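Local coordinates for phage tail sheath protein (Desulfitobacterium hafniense, PDB 3HXL) that probably assembles into the contractile sheath that surrounds the tail tube of a myovirus-like phage or prophage, at residues A[77-80]-A[81-84]; A[205-209]-A[210-214]; A[275-278]-A[279-283]; A[348-351]-A[352-355]; A[388-391]-A[392-395]. One frame throughout, in Å; residues are numbered along the deposited sequence.

Contact 1: A[77-80]-A[81-84]; sequences EALK and RAKT
A water lies between the carbonyls of Leu-79 and Ala-82. It sits 2.8 Å from Ala-82 O and 3.1 Å from Leu-79 O. A second water joins the other side of the turn: Arg-81 N donates to it over 2.9 Å, and it also lies close to Glu-77 O. The direct backbone link is weaker. Ala-82 N reaches Ala-78 O at 3.4 Å, while Ala-82 CB lies 3.3 Å from the same oxygen. Helix 73-78 ends here, with Leu-79 the first residue to leave helical angles, and water takes over part of the helical bonding. The Leu-79 side chain starts away from the turn, but its CD2 branch bends back alongside Ala-82, 3.6 Å from Ala-82 O. Lys-80 runs the other way. Its chain is extended beyond CG, and this full length carries NZ back to the Glu-77 carboxylate. Lys-80 NZ meets Glu-77 OE1 at 2.8 Å on the syn lone pair and OE2 more weakly. Glu-290 and Asp-289 O also bind this ammonium, while Tyr-288 and Arg-73 hold Glu-77. Arg-81 lays CB and CG against the Lys-80 carbonyl and sends NE to Asp-289. Lys-83 folds back, and Lys-83 NZ donates to Arg-81 O at 2.9 Å, from above the carbonyl plane. The turn leads into strand 84-89 of the mixed sheet. The charges here lie in a network shared with the loop at 288-290, which probably lowers the cost of burying Glu-77 and fixes the helix exit by both salt bridges and water.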
loop_
_atom_site.group_PDB
_atom_site.type_symbol
_atom_site.label_atom_id
_atom_site.label_comp_id
_atom_site.label_asym_id
_atom_site.label_seq_id
_atom_site.Cartn_x
_atom_site.Cartn_y
_atom_site.Cartn_z
ATOM N N GLU A 77 5.145 -3.353 9.123
ATOM C CA GLU A 77 3.908 -4.126 9.184
ATOM C C GLU A 77 3.217 -4.310 7.833
ATOM O O GLU A 77 2.747 -5.401 7.518
ATOM C CB GLU A 77 2.936 -3.487 10.183
ATOM C CG GLU A 77 3.505 -3.391 11.595
ATOM C CD GLU A 77 4.012 -4.735 12.109
ATOM O OE1 GLU A 77 3.180 -5.631 12.366
ATOM O OE2 GLU A 77 5.244 -4.894 12.246
ATOM N N ALA A 78 3.154 -3.247 7.036
ATOM C CA ALA A 78 2.514 -3.319 5.730
ATOM C C ALA A 78 3.230 -4.308 4.819
ATOM O O ALA A 78 2.603 -4.980 4.006
ATOM C CB ALA A 78 2.500 -1.945 5.072
ATOM N N LEU A 79 4.545 -4.385 4.951
ATOM C CA LEU A 79 5.310 -5.284 4.106
ATOM C C LEU A 79 5.430 -6.710 4.634
ATOM O O LEU A 79 6.184 -7.510 4.083
ATOM C CB LEU A 79 6.687 -4.676 3.818
ATOM C CG LEU A 79 6.568 -3.515 2.806
ATOM C CD1 LEU A 79 7.866 -2.734 2.722
ATOM C CD2 LEU A 79 6.180 -4.071 1.440
ATOM N N LYS A 80 4.689 -7.035 5.692
ATOM C CA LYS A 80 4.720 -8.400 6.210
ATOM C C LYS A 80 4.001 -9.303 5.210
ATOM O O LYS A 80 4.407 -10.444 4.991
ATOM C CB LYS A 80 4.053 -8.488 7.594
ATOM C CG LYS A 80 4.999 -8.152 8.740
ATOM C CD LYS A 80 4.325 -8.160 10.104
ATOM C CE LYS A 80 5.366 -7.991 11.212
ATOM N NZ LYS A 80 4.755 -7.924 12.575
ATOM N N ARG A 81 2.950 -8.786 4.576
ATOM C CA ARG A 81 2.198 -9.580 3.607
ATOM C C ARG A 81 2.188 -9.013 2.186
ATOM O O ARG A 81 1.947 -9.746 1.230
ATOM C CB ARG A 81 0.751 -9.763 4.081
ATOM C CG ARG A 81 0.587 -10.499 5.413
ATOM C CD ARG A 81 0.879 -11.991 5.271
ATOM N NE ARG A 81 0.474 -12.768 6.447
ATOM C CZ ARG A 81 -0.598 -13.554 6.492
ATOM N NH1 ARG A 81 -1.383 -13.674 5.431
ATOM N NH2 ARG A 81 -0.878 -14.235 7.591
ATOM N N ALA A 82 2.441 -7.715 2.046
ATOM C CA ALA A 82 2.444 -7.084 0.726
ATOM C C ALA A 82 3.806 -7.237 0.064
ATOM O O ALA A 82 4.821 -7.379 0.741
ATOM C CB ALA A 82 2.090 -5.608 0.855
ATOM N N LYS A 83 3.826 -7.210 -1.261
ATOM C CA LYS A 83 5.075 -7.342 -1.987
ATOM C C LYS A 83 5.630 -5.969 -2.343
ATOM O O LYS A 83 6.839 -5.794 -2.474
ATOM C CB LYS A 83 4.851 -8.177 -3.245
ATOM C CG LYS A 83 4.240 -9.541 -2.949
ATOM C CD LYS A 83 5.122 -10.347 -2.002
ATOM C CE LYS A 83 4.457 -11.648 -1.575
ATOM N NZ LYS A 83 3.213 -11.411 -0.799
ATOM N N THR A 84 4.743 -4.992 -2.490
ATOM C CA THR A 84 5.167 -3.642 -2.823
ATOM C C THR A 84 4.368 -2.599 -2.047
ATOM O O THR A 84 3.147 -2.705 -1.910
ATOM C CB THR A 84 5.004 -3.359 -4.332
ATOM O OG1 THR A 84 5.725 -4.341 -5.084
ATOM C CG2 THR A 84 5.542 -1.981 -4.674
HETATM O O HOH W 1 1.034 -7.042 5.934
HETATM O O HOH W 2 5.829 -9.702 1.907
#

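Contact 2: A[205-209]-A[210-214]; sequences LPSTD and DALKA
Leu-205 and Leu-212 cross at about a right angle, with CD2 of Leu-205 on Leu-212 CB at 3.9 Å. Leu-205 points its CG anti to the backbone N (chi1 175°), which carries the branch across to the first turn of the helix. Asp-209 also crosses Leu-212 at roughly a right angle. Its CB lies 3.7 Å from Leu-212 CD1, and that methyl touches Ser-207 OG as well. The carboxylate beyond this CB turns to the helix end. Asp-209 is the N-cap of helix 210-227. Its OD1 takes Leu-212 N at 3.1 Å, met from above the carboxylate plane, 52° out of it. Ala-211 N lies closer to OD1, but its bond is bent and weak. Asp-209 O then accepts the first regular helical bond, from Lys-213 N. Just before the cap, Asp-209 N donates to Ser-207 OG at 3.2 Å, an ST turn, and Pro-206 centres an inverse gamma turn. The loop thus leads from strand 202-204 into the helix, within the subtilisin-like domain. The extended Lys-213 chain runs back past the carbonyls of Asp-209 and Thr-208. Its CG passes 3.3 Å from Asp-209 O, and CE comes to rest on Thr-208 O. Lys-213 NZ forms salt bridges with Glu-236 and, at 3.6 Å, with Asp-210 OD1. One water binds this NZ, Asp-210 OD1 and Thr-208 O together. Tyr-188 of helix 185-195 packs against both leucines.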
loop_
_atom_site.group_PDB
_atom_site.type_symbol
_atom_site.label_atom_id
_atom_site.label_comp_id
_atom_site.label_asym_id
_atom_site.label_seq_id
_atom_site.Cartn_x
_atom_site.Cartn_y
_atom_site.Cartn_z
ATOM N N LEU A 205 -5.167 3.589 6.017
ATOM C CA LEU A 205 -5.235 4.927 6.603
ATOM C C LEU A 205 -5.051 4.725 8.107
ATOM O O LEU A 205 -6.006 4.453 8.823
ATOM C CB LEU A 205 -6.589 5.602 6.318
ATOM C CG LEU A 205 -6.791 6.961 7.005
ATOM C CD1 LEU A 205 -5.644 7.907 6.642
ATOM C CD2 LEU A 205 -8.123 7.563 6.589
ATOM N N PRO A 206 -3.804 4.821 8.595
ATOM C CA PRO A 206 -3.493 4.648 10.018
ATOM C C PRO A 206 -3.751 5.946 10.781
ATOM O O PRO A 206 -2.847 6.514 11.397
ATOM C CB PRO A 206 -2.016 4.271 9.988
ATOM C CG PRO A 206 -1.502 5.127 8.881
ATOM C CD PRO A 206 -2.564 4.930 7.802
ATOM N N SER A 207 -5.004 6.389 10.739
ATOM C CA SER A 207 -5.426 7.633 11.368
ATOM C C SER A 207 -6.802 7.480 12.017
ATOM O O SER A 207 -7.649 6.743 11.520
ATOM C CB SER A 207 -5.478 8.724 10.295
ATOM O OG SER A 207 -6.057 9.919 10.786
ATOM N N THR A 208 -7.024 8.172 13.130
ATOM C CA THR A 208 -8.313 8.100 13.807
ATOM C C THR A 208 -9.225 9.245 13.368
ATOM O O THR A 208 -10.350 9.368 13.854
ATOM C CB THR A 208 -8.154 8.182 15.332
ATOM O OG1 THR A 208 -7.526 9.423 15.678
ATOM C CG2 THR A 208 -7.304 7.025 15.843
ATOM N N ASP A 209 -8.736 10.077 12.455
ATOM C CA ASP A 209 -9.493 11.232 11.961
ATOM C C ASP A 209 -10.774 10.838 11.214
ATOM O O ASP A 209 -10.718 10.355 10.083
ATOM C CB ASP A 209 -8.600 12.074 11.047
ATOM C CG ASP A 209 -9.182 13.451 10.770
ATOM O OD1 ASP A 209 -10.372 13.531 10.398
ATOM O OD2 ASP A 209 -8.446 14.449 10.917
ATOM N N ASP A 210 -11.927 11.071 11.840
ATOM C CA ASP A 210 -13.215 10.722 11.233
ATOM C C ASP A 210 -13.474 11.387 9.881
ATOM O O ASP A 210 -14.078 10.783 8.993
ATOM C CB ASP A 210 -14.367 11.050 12.188
ATOM C CG ASP A 210 -14.322 10.228 13.463
ATOM O OD1 ASP A 210 -14.181 8.987 13.373
ATOM O OD2 ASP A 210 -14.441 10.819 14.558
ATOM N N ALA A 211 -13.028 12.630 9.729
ATOM C CA ALA A 211 -13.213 13.357 8.478
ATOM C C ALA A 211 -12.435 12.683 7.351
ATOM O O ALA A 211 -12.928 12.566 6.226
ATOM C CB ALA A 211 -12.755 14.802 8.635
ATOM N N LEU A 212 -11.214 12.245 7.651
ATOM C CA LEU A 212 -10.386 11.580 6.653
ATOM C C LEU A 212 -10.992 10.247 6.247
ATOM O O LEU A 212 -10.952 9.869 5.076
ATOM C CB LEU A 212 -8.969 11.351 7.194
ATOM C CG LEU A 212 -8.068 12.581 7.246
ATOM C CD1 LEU A 212 -6.723 12.210 7.855
ATOM C CD2 LEU A 212 -7.887 13.129 5.836
ATOM N N LYS A 213 -11.548 9.536 7.220
ATOM C CA LYS A 213 -12.160 8.243 6.952
ATOM C C LYS A 213 -13.310 8.398 5.958
ATOM O O LYS A 213 -13.475 7.574 5.061
ATOM C CB LYS A 213 -12.681 7.620 8.247
ATOM C CG LYS A 213 -11.604 7.304 9.276
ATOM C CD LYS A 213 -12.237 6.740 10.540
ATOM C CE LYS A 213 -11.283 6.769 11.721
ATOM N NZ LYS A 213 -11.938 6.240 12.950
ATOM N N ALA A 214 -14.097 9.461 6.114
ATOM C CA ALA A 214 -15.224 9.694 5.221
ATOM C C ALA A 214 -14.717 9.972 3.817
ATOM O O ALA A 214 -15.257 9.460 2.837
ATOM C CB ALA A 214 -16.064 10.870 5.727
HETATM O O HOH W 3 -12.072 8.365 15.319
#

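Contact 3: A[275-278]-A[279-283]; sequences AGAR and VNESL
Arg-278 begins beside Asn-280: its CB lies 3.2 Å from Asn-280 OD1. That oxygen is buried by the contact and has no polar partner in the model. CG of Arg-278 then passes over the Glu-281 carboxylate, 3.4 Å from both CD and OE1. CD of the arginine moves on to OE2. Arg-278 NE forms a salt bridge to Glu-281 OE2 at 3.2 Å; beyond it CZ is farther from that oxygen. The guanidinium and carboxylate planes stand 50° apart, so the two groups do not pair flat. A water lies over the centre of one guanidinium face. The same water binds Glu-281 OE1 at 2.7 Å and Gly-276 O at 2.8 Å. A backbone bond closes the turn. Residues 278 to 281 form a type I beta turn just after helix 263-276, in the subtilisin-like domain, and Glu-281 N donates to Arg-278 O at 2.9 Å. In return Arg-278 N gives a nearly straight bond (169°) to Glu-281 OE1, which it meets from above the carboxylate plane. Glu-281 reaches both targets because its chain stays extended beyond CG and crosses the arginine chain at a slant. Its carboxylate is therefore held at OE1 by a backbone N-H and a water, and at OE2 by NE. Asn-280 turns its ND2 to Ile-393 O. On the side facing helix 344-364, Arg-348 binds Glu-281 O through NH2 and, weakly, Arg-278 O through NE.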
loop_
_atom_site.group_PDB
_atom_site.type_symbol
_atom_site.label_atom_id
_atom_site.label_comp_id
_atom_site.label_asym_id
_atom_site.label_seq_id
_atom_site.Cartn_x
_atom_site.Cartn_y
_atom_site.Cartn_z
ATOM N N ALA A 275 -3.961 -6.955 0.319
ATOM C CA ALA A 275 -3.322 -6.768 -0.975
ATOM C C ALA A 275 -2.549 -8.030 -1.380
ATOM O O ALA A 275 -2.583 -8.441 -2.539
ATOM C CB ALA A 275 -2.379 -5.573 -0.912
ATOM N N GLY A 276 -1.856 -8.629 -0.417
ATOM C CA GLY A 276 -1.078 -9.831 -0.680
ATOM C C GLY A 276 -1.889 -11.104 -0.843
ATOM O O GLY A 276 -1.412 -12.083 -1.426
ATOM N N ALA A 277 -3.113 -11.102 -0.330
ATOM C CA ALA A 277 -3.983 -12.271 -0.428
ATOM C C ALA A 277 -4.347 -12.550 -1.888
ATOM O O ALA A 277 -4.622 -11.624 -2.654
ATOM C CB ALA A 277 -5.256 -12.046 0.400
ATOM N N ARG A 278 -4.337 -13.830 -2.265
ATOM C CA ARG A 278 -4.673 -14.247 -3.628
ATOM C C ARG A 278 -6.186 -14.302 -3.770
ATOM O O ARG A 278 -6.907 -14.326 -2.769
ATOM C CB ARG A 278 -4.101 -15.640 -3.925
ATOM C CG ARG A 278 -2.628 -15.823 -3.606
ATOM C CD ARG A 278 -2.173 -17.240 -3.954
ATOM N NE ARG A 278 -0.934 -17.611 -3.273
ATOM C CZ ARG A 278 0.226 -16.979 -3.423
ATOM N NH1 ARG A 278 0.319 -15.937 -4.238
ATOM N NH2 ARG A 278 1.293 -17.384 -2.747
ATOM N N VAL A 279 -6.675 -14.346 -5.007
ATOM C CA VAL A 279 -8.115 -14.394 -5.241
ATOM C C VAL A 279 -8.785 -15.649 -4.696
ATOM O O VAL A 279 -10.009 -15.720 -4.622
ATOM C CB VAL A 279 -8.447 -14.260 -6.749
ATOM C CG1 VAL A 279 -8.016 -12.894 -7.241
ATOM C CG2 VAL A 279 -7.760 -15.363 -7.548
ATOM N N ASN A 280 -7.986 -16.639 -4.314
ATOM C CA ASN A 280 -8.541 -17.871 -3.763
ATOM C C ASN A 280 -8.246 -17.982 -2.268
ATOM O O ASN A 280 -8.497 -19.023 -1.662
ATOM C CB ASN A 280 -7.966 -19.094 -4.494
ATOM C CG ASN A 280 -6.447 -19.162 -4.425
ATOM O OD1 ASN A 280 -5.804 -18.346 -3.768
ATOM N ND2 ASN A 280 -5.868 -20.146 -5.107
ATOM N N GLU A 281 -7.717 -16.911 -1.677
ATOM C CA GLU A 281 -7.377 -16.922 -0.253
ATOM C C GLU A 281 -8.210 -15.980 0.610
ATOM O O GLU A 281 -8.541 -14.866 0.203
ATOM C CB GLU A 281 -5.896 -16.576 -0.044
ATOM C CG GLU A 281 -4.903 -17.472 -0.782
ATOM C CD GLU A 281 -3.454 -17.078 -0.517
ATOM O OE1 GLU A 281 -3.197 -15.874 -0.260
ATOM O OE2 GLU A 281 -2.568 -17.971 -0.582
ATOM N N SER A 282 -8.535 -16.443 1.813
ATOM C CA SER A 282 -9.308 -15.658 2.773
ATOM C C SER A 282 -8.451 -15.467 4.019
ATOM O O SER A 282 -7.715 -16.374 4.416
ATOM C CB SER A 282 -10.602 -16.390 3.141
ATOM O OG SER A 282 -11.181 -15.831 4.306
ATOM N N LEU A 283 -8.533 -14.295 4.638
ATOM C CA LEU A 283 -7.743 -14.032 5.836
ATOM C C LEU A 283 -8.366 -14.622 7.101
ATOM O O LEU A 283 -7.739 -14.634 8.153
ATOM C CB LEU A 283 -7.551 -12.520 6.033
ATOM C CG LEU A 283 -6.776 -11.764 4.949
ATOM C CD1 LEU A 283 -6.586 -10.307 5.383
ATOM C CD2 LEU A 283 -5.418 -12.424 4.732
HETATM O O HOH W 4 -0.806 -14.693 -0.576
#

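Contact 4: A[348-351]-A[352-355]; sequences RVLD and GINN
Arg-348 O accepts from Gly-352 N at 2.9 Å, the first of four successive helical bonds. The arginine side chain itself leads away from the next turn; its NH2 binds Glu-281 O and also makes a salt bridge with Asp-326. Val-349 O takes Ile-353 N at 3.0 Å. The Ile-353 side chain lies back over this carbonyl, with CG1 3.3 Å from Val-349 O. This follows from its first torsion, which sets CG1 beside the backbone N (chi1 -72°). CD1 at the tip of Ile-353 then reaches loosely toward the CG2 methyl of Val-349. Leu-350 comes next. Its CD2 meets the same Ile-353 CD1 at 4.3 Å, so the isoleucine tip lies near methyls of both residues. Leu-350 O accepts from Asn-354 N in a fairly straight bond of 166°. Asp-351 O closes the series with Asn-355 N at 2.8 Å, and CB of Asn-355 rests 3.3 Å from that oxygen. The Asp-351 carboxylate points off the helix to a salt bridge with Arg-224, while Asn-354 ND2 binds Gly-228 O. Both side chains also touch Lys-230. Gly-352 has no side chain beside the Arg-348 carbonyl. Ile-353 faces Tyr-386 and Leu-390. Unbroken i to i+4 bonding is the mark of a regular alpha helix, here helix 344-364, packed by Ile-353 against helix 373-392 in the sheath C-terminal domain.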
loop_
_atom_site.group_PDB
_atom_site.type_symbol
_atom_site.label_atom_id
_atom_site.label_comp_id
_atom_site.label_asym_id
_atom_site.label_seq_id
_atom_site.Cartn_x
_atom_site.Cartn_y
_atom_site.Cartn_z
ATOM N N ARG A 348 -12.044 -9.983 -3.841
ATOM C CA ARG A 348 -10.817 -10.211 -4.601
ATOM C C ARG A 348 -11.089 -10.920 -5.922
ATOM O O ARG A 348 -10.518 -10.558 -6.953
ATOM C CB ARG A 348 -9.794 -11.028 -3.795
ATOM C CG ARG A 348 -9.055 -10.236 -2.708
ATOM C CD ARG A 348 -7.916 -11.061 -2.065
ATOM N NE ARG A 348 -8.341 -11.948 -0.979
ATOM C CZ ARG A 348 -8.688 -11.532 0.240
ATOM N NH1 ARG A 348 -8.673 -10.235 0.533
ATOM N NH2 ARG A 348 -9.021 -12.412 1.174
ATOM N N VAL A 349 -11.952 -11.929 -5.912
ATOM C CA VAL A 349 -12.223 -12.627 -7.161
ATOM C C VAL A 349 -12.986 -11.742 -8.146
ATOM O O VAL A 349 -12.684 -11.732 -9.344
ATOM C CB VAL A 349 -12.981 -13.951 -6.931
ATOM C CG1 VAL A 349 -14.242 -13.716 -6.141
ATOM C CG2 VAL A 349 -13.298 -14.594 -8.278
ATOM N N LEU A 350 -13.950 -10.976 -7.644
ATOM C CA LEU A 350 -14.725 -10.092 -8.503
ATOM C C LEU A 350 -13.886 -8.917 -9.003
ATOM O O LEU A 350 -13.995 -8.527 -10.171
ATOM C CB LEU A 350 -15.968 -9.588 -7.768
ATOM C CG LEU A 350 -16.973 -10.667 -7.357
ATOM C CD1 LEU A 350 -18.228 -9.997 -6.818
ATOM C CD2 LEU A 350 -17.330 -11.545 -8.562
ATOM N N ASP A 351 -13.053 -8.344 -8.135
ATOM C CA ASP A 351 -12.193 -7.240 -8.562
ATOM C C ASP A 351 -11.204 -7.789 -9.591
ATOM O O ASP A 351 -10.807 -7.092 -10.531
ATOM C CB ASP A 351 -11.432 -6.630 -7.374
ATOM C CG ASP A 351 -12.335 -5.831 -6.443
ATOM O OD1 ASP A 351 -13.545 -5.706 -6.732
ATOM O OD2 ASP A 351 -11.829 -5.325 -5.413
ATOM N N GLY A 352 -10.812 -9.048 -9.413
ATOM C CA GLY A 352 -9.889 -9.669 -10.350
ATOM C C GLY A 352 -10.526 -9.799 -11.720
ATOM O O GLY A 352 -9.896 -9.532 -12.747
ATOM N N ILE A 353 -11.786 -10.221 -11.738
ATOM C CA ILE A 353 -12.515 -10.370 -12.991
ATOM C C ILE A 353 -12.608 -9.009 -13.660
ATOM O O ILE A 353 -12.351 -8.869 -14.859
ATOM C CB ILE A 353 -13.934 -10.913 -12.746
ATOM C CG1 ILE A 353 -13.859 -12.389 -12.345
ATOM C CG2 ILE A 353 -14.792 -10.735 -13.996
ATOM C CD1 ILE A 353 -15.201 -12.992 -11.977
ATOM N N ASN A 354 -12.973 -8.002 -12.876
ATOM C CA ASN A 354 -13.094 -6.646 -13.399
ATOM C C ASN A 354 -11.775 -6.135 -13.963
ATOM O O ASN A 354 -11.661 -5.869 -15.156
ATOM C CB ASN A 354 -13.538 -5.680 -12.305
ATOM C CG ASN A 354 -13.721 -4.268 -12.828
ATOM O OD1 ASN A 354 -14.811 -3.889 -13.250
ATOM N ND2 ASN A 354 -12.643 -3.494 -12.830
ATOM N N ASN A 355 -10.786 -5.991 -13.085
ATOM C CA ASN A 355 -9.477 -5.488 -13.477
ATOM C C ASN A 355 -8.839 -6.280 -14.614
ATOM O O ASN A 355 -8.325 -5.691 -15.564
ATOM C CB ASN A 355 -8.545 -5.456 -12.266
ATOM C CG ASN A 355 -8.977 -4.432 -11.228
ATOM O OD1 ASN A 355 -8.518 -4.462 -10.079
ATOM N ND2 ASN A 355 -9.853 -3.511 -11.626
#

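Contact 5: A[388-391]-A[392-395]; sequences NTLQ and DIDA
A Schellman motif ends helix 373-392, and Leu-390 and Ala-395 are its outer pair. Ala-395 N donates to Leu-390 O at 2.8 Å, the short bond that wraps the chain round the helix end. Inside it, Asp-394 N binds Gln-391 O at 3.1 Å, coming from well above the carbonyl plane. Asp-394 is the C-prime residue. Its positive phi, 60°, reverses the chain and makes both bonds possible. Two ordinary helical bonds come before the cap: Asp-392 N to Asn-388 O at 2.9 Å and Ile-393 N to Thr-389 O. The apolar side chains gather on one side. CD2 of Leu-390 meets Ala-395 CB at 3.9 Å and comes to 4.2 Å from CD1 of Ile-393. Ile-393 places CG1 between its backbone N and carbonyl carbon (chi1 66°), which lays CG1 3.2 Å from Leu-390 O. Leu-30 packs against Thr-389, Leu-390 and Ile-393. Ala-395 is also tied by its backbone to Val-425. The Asp-392 side chain folds back beside the helix. The placing of its OD2 is doubtful, since it lies close against Asn-388 O and both are acceptors. Thr-389 OG1 turns back to Asn-385 O. The cap thus supplies backbone donors to Leu-390 O and Gln-391 O, two of the last carbonyls of the helix, while Leu-390, Ile-393 and Ala-395 pack beside it. Polar and apolar contacts together fix the point where the chain leaves the helix.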
loop_
_atom_site.group_PDB
_atom_site.type_symbol
_atom_site.label_atom_id
_atom_site.label_comp_id
_atom_site.label_asym_id
_atom_site.label_seq_id
_atom_site.Cartn_x
_atom_site.Cartn_y
_atom_site.Cartn_z
ATOM N N ASN A 388 -12.095 -20.639 -16.594
ATOM C CA ASN A 388 -11.620 -21.984 -16.295
ATOM C C ASN A 388 -10.361 -21.918 -15.439
ATOM O O ASN A 388 -10.144 -22.766 -14.575
ATOM C CB ASN A 388 -11.350 -22.769 -17.583
ATOM C CG ASN A 388 -12.628 -23.252 -18.240
ATOM O OD1 ASN A 388 -13.580 -23.634 -17.555
ATOM N ND2 ASN A 388 -12.653 -23.255 -19.567
ATOM N N THR A 389 -9.537 -20.901 -15.675
ATOM C CA THR A 389 -8.309 -20.724 -14.906
ATOM C C THR A 389 -8.639 -20.404 -13.449
ATOM O O THR A 389 -7.945 -20.851 -12.532
ATOM C CB THR A 389 -7.448 -19.590 -15.491
ATOM O OG1 THR A 389 -7.094 -19.913 -16.839
ATOM C CG2 THR A 389 -6.177 -19.399 -14.675
ATOM N N LEU A 390 -9.699 -19.626 -13.237
ATOM C CA LEU A 390 -10.115 -19.276 -11.883
ATOM C C LEU A 390 -10.622 -20.520 -11.167
ATOM O O LEU A 390 -10.406 -20.695 -9.969
ATOM C CB LEU A 390 -11.228 -18.219 -11.906
ATOM C CG LEU A 390 -10.821 -16.772 -12.188
ATOM C CD1 LEU A 390 -12.056 -15.880 -12.207
ATOM C CD2 LEU A 390 -9.858 -16.303 -11.102
ATOM N N GLN A 391 -11.304 -21.386 -11.909
ATOM C CA GLN A 391 -11.834 -22.609 -11.328
ATOM C C GLN A 391 -10.706 -23.582 -10.999
ATOM O O GLN A 391 -10.778 -24.307 -10.006
ATOM C CB GLN A 391 -12.828 -23.257 -12.289
ATOM C CG GLN A 391 -13.541 -24.470 -11.720
ATOM C CD GLN A 391 -14.678 -24.927 -12.609
ATOM O OE1 GLN A 391 -14.481 -25.202 -13.794
ATOM N NE2 GLN A 391 -15.876 -25.010 -12.042
ATOM N N ASP A 392 -9.665 -23.589 -11.828
ATOM C CA ASP A 392 -8.522 -24.473 -11.607
ATOM C C ASP A 392 -7.761 -24.122 -10.334
ATOM O O ASP A 392 -7.199 -25.004 -9.682
ATOM C CB ASP A 392 -7.548 -24.425 -12.786
ATOM C CG ASP A 392 -8.136 -25.003 -14.055
ATOM O OD1 ASP A 392 -8.909 -25.983 -13.967
ATOM O OD2 ASP A 392 -7.811 -24.488 -15.146
ATOM N N ILE A 393 -7.721 -22.836 -9.990
ATOM C CA ILE A 393 -7.022 -22.407 -8.784
ATOM C C ILE A 393 -7.979 -22.345 -7.611
ATOM O O ILE A 393 -7.660 -21.778 -6.565
ATOM C CB ILE A 393 -6.370 -21.020 -8.943
ATOM C CG1 ILE A 393 -7.447 -19.947 -9.118
ATOM C CG2 ILE A 393 -5.409 -21.031 -10.126
ATOM C CD1 ILE A 393 -6.898 -18.539 -9.065
ATOM N N ASP A 394 -9.156 -22.930 -7.801
ATOM C CA ASP A 394 -10.185 -22.976 -6.773
ATOM C C ASP A 394 -10.664 -21.599 -6.298
ATOM O O ASP A 394 -10.952 -21.412 -5.111
ATOM C CB ASP A 394 -9.688 -23.800 -5.576
ATOM C CG ASP A 394 -9.344 -25.236 -5.954
ATOM O OD1 ASP A 394 -10.224 -25.943 -6.495
ATOM O OD2 ASP A 394 -8.194 -25.662 -5.705
ATOM N N ALA A 395 -10.738 -20.641 -7.221
ATOM C CA ALA A 395 -11.222 -19.294 -6.905
ATOM C C ALA A 395 -12.741 -19.312 -7.072
ATOM O O ALA A 395 -13.472 -18.646 -6.336
ATOM C CB ALA A 395 -10.593 -18.264 -7.841
#

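In the fold
The five contacts follow one another along the chain; none nest or cross. Contact 1 turns helix 73-78 into strand 84-89. Contact 2 starts helix 210-227 after strand 202-204, a neighbour of strand 35-40 in the same mixed sheet. Contact 3 closes the turn after helix 263-276 and is the hub: it touches contact 1 by packing, and contacts 4 and 5 by packing and probable hydrogen bonds. It so joins the subtilisin-like domain to the C-terminal one. Contact 4 lies within helix 344-364, and contact 5 ends the next helix, 373-392, which packs against it. Contact 2 stands apart, with its centre about 37 Å from that of contact 5.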